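Local coordinates for protein P47 (Clostridium botulinum, PDB 6EKT), which may help protect botulinum neurotoxin in the host gut as part of a progenitor toxin complex, and resembles tubular lipid-binding proteins in its fold, at residues 341-346 with 354-359. Sequence-based numbering, arbitrary orientation.
Sequences INKFVY and YFEVDK
V345 and Y354 form an antiparallel hydrogen-bonded pair: V345 N donates to Y354 O at 2.8 Å, and Y354 N returns a bond to V345 O. On the face bearing these two side chains, the Y354 ring lies beside the valine, whose CB sits over one ring face, 4.0 Å from the centroid and 23° off the normal, a CH-pi contact. The tyrosine reaches this position with CG between its own backbone N and carbonyl carbon (chi1 62°), which turns the ring toward V345. V345 CG1 comes to 3.5 Å from Y354 OH, while V345 CG2 touches CG and OE2 of E356 (3.7 Å to CG).

F344 and F355, the adjacent non-hydrogen-bonded pair, point to the other face and meet edge-to-face, the edge of F344 toward the face of F355, with planes at 63°. L426 touches both side chains, in keeping with their burial.

Beyond F355 the pairing changes. E356 N still donates to K343 O, but K343 N turns to a water (2.8 Å), while N342 ND2 takes E356 O at 2.7 Å, in the carbonyl plane on a lone pair. ND2 also shares a water with D358 N; N342 OD1 accepts from S340 OG, so both ends of the amide are engaged. D358 OD2 accepts from I341 N at 2.8 Å, with the donor above the carboxylate plane, while OD1 bonds N360 N. The arrangement is that of a beta hairpin, strands 329-347 and 352-368 of the antiparallel sheet in this TULIP-like fold, in which backbone pairing gives way from E356 onward to side-chain-to-backbone hydrogen bonds.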
# COMPACT_ATOMS: atom_id res chain seq x y z
N ILE A 341 21.25 -9.66 12.84
CA ILE A 341 19.86 -9.19 12.89
C ILE A 341 19.88 -7.67 12.77
O ILE A 341 20.50 -6.99 13.58
CB ILE A 341 19.15 -9.64 14.20
CG1 ILE A 341 19.16 -11.17 14.28
CG2 ILE A 341 17.72 -9.09 14.25
CD1 ILE A 341 19.00 -11.75 15.68
N ASN A 342 19.21 -7.16 11.74
CA ASN A 342 19.33 -5.75 11.37
C ASN A 342 17.96 -5.08 11.37
O ASN A 342 17.12 -5.36 10.50
CB ASN A 342 19.99 -5.61 10.01
CG ASN A 342 21.40 -6.18 9.99
OD1 ASN A 342 21.59 -7.40 9.92
ND2 ASN A 342 22.41 -5.31 10.12
N LYS A 343 17.76 -4.19 12.35
CA LYS A 343 16.45 -3.57 12.60
C LYS A 343 16.19 -2.41 11.66
O LYS A 343 17.04 -1.53 11.50
CB LYS A 343 16.35 -3.09 14.06
CG LYS A 343 14.96 -2.56 14.44
CD LYS A 343 15.01 -1.53 15.55
CE LYS A 343 14.99 -2.17 16.92
NZ LYS A 343 15.26 -1.14 17.97
N PHE A 344 14.98 -2.37 11.08
CA PHE A 344 14.55 -1.20 10.31
C PHE A 344 14.33 -0.00 11.24
O PHE A 344 13.78 -0.16 12.34
CB PHE A 344 13.24 -1.49 9.52
CG PHE A 344 12.74 -0.29 8.74
CD1 PHE A 344 13.41 0.15 7.58
CD2 PHE A 344 11.65 0.45 9.19
CE1 PHE A 344 12.96 1.28 6.88
CE2 PHE A 344 11.20 1.58 8.50
CZ PHE A 344 11.87 2.00 7.35
N VAL A 345 14.76 1.18 10.80
CA VAL A 345 14.52 2.44 11.50
C VAL A 345 14.10 3.47 10.46
O VAL A 345 14.68 3.53 9.38
CB VAL A 345 15.80 2.99 12.21
CG1 VAL A 345 15.52 4.33 12.88
CG2 VAL A 345 16.34 2.01 13.24
N TYR A 346 13.07 4.25 10.82
CA TYR A 346 12.73 5.46 10.10
C TYR A 346 12.94 6.61 11.06
O TYR A 346 12.27 6.70 12.10
CB TYR A 346 11.29 5.44 9.57
CG TYR A 346 10.89 6.73 8.87
CD1 TYR A 346 11.55 7.15 7.71
CD2 TYR A 346 9.88 7.55 9.39
CE1 TYR A 346 11.21 8.33 7.06
CE2 TYR A 346 9.52 8.74 8.76
CZ TYR A 346 10.19 9.11 7.59
OH TYR A 346 9.86 10.27 6.95
N TYR A 354 16.54 3.14 7.03
CA TYR A 354 17.74 2.31 6.98
C TYR A 354 17.60 1.09 7.87
O TYR A 354 16.75 1.04 8.78
CB TYR A 354 18.99 3.15 7.35
CG TYR A 354 18.97 3.72 8.77
CD1 TYR A 354 18.34 4.93 9.06
CD2 TYR A 354 19.60 3.03 9.82
CE1 TYR A 354 18.33 5.45 10.35
CE2 TYR A 354 19.59 3.53 11.12
CZ TYR A 354 18.95 4.74 11.38
OH TYR A 354 18.95 5.22 12.67
N PHE A 355 18.47 0.12 7.62
CA PHE A 355 18.61 -1.03 8.47
C PHE A 355 19.90 -0.85 9.29
O PHE A 355 20.97 -0.65 8.72
CB PHE A 355 18.63 -2.30 7.63
CG PHE A 355 17.29 -2.64 7.02
CD1 PHE A 355 16.35 -3.37 7.75
CD2 PHE A 355 16.95 -2.19 5.73
CE1 PHE A 355 15.12 -3.68 7.20
CE2 PHE A 355 15.71 -2.51 5.17
CZ PHE A 355 14.80 -3.26 5.91
N GLU A 356 19.76 -0.87 10.62
CA GLU A 356 20.86 -0.68 11.56
C GLU A 356 21.85 -1.81 11.45
O GLU A 356 21.47 -2.94 11.13
CB GLU A 356 20.34 -0.68 13.00
CG GLU A 356 19.81 0.63 13.55
CD GLU A 356 19.32 0.48 14.99
OE1 GLU A 356 19.31 -0.66 15.51
OE2 GLU A 356 18.91 1.50 15.58
N VAL A 357 23.12 -1.51 11.76
CA VAL A 357 24.12 -2.56 11.96
C VAL A 357 23.76 -3.30 13.25
O VAL A 357 23.30 -2.68 14.22
CB VAL A 357 25.54 -1.95 12.06
CG1 VAL A 357 26.59 -3.02 12.27
CG2 VAL A 357 25.86 -1.13 10.80
N ASP A 358 23.93 -4.62 13.24
CA ASP A 358 23.71 -5.42 14.43
C ASP A 358 24.81 -5.10 15.44
O ASP A 358 26.00 -5.14 15.11
CB ASP A 358 23.70 -6.90 14.06
CG ASP A 358 23.19 -7.79 15.17
OD1 ASP A 358 23.02 -7.34 16.32
OD2 ASP A 358 22.95 -8.97 14.89
N LYS A 359 24.42 -4.75 16.66
CA LYS A 359 25.40 -4.50 17.72
C LYS A 359 25.92 -5.78 18.35
O LYS A 359 26.99 -5.78 18.96
CB LYS A 359 24.84 -3.55 18.78
CG LYS A 359 24.69 -2.11 18.28
CD LYS A 359 23.60 -1.33 19.02
CE LYS A 359 23.96 -1.02 20.46
NZ LYS A 359 24.55 0.34 20.65
O HOH W 1 19.69 -3.95 14.40
O HOH W 2 25.29 -6.09 11.16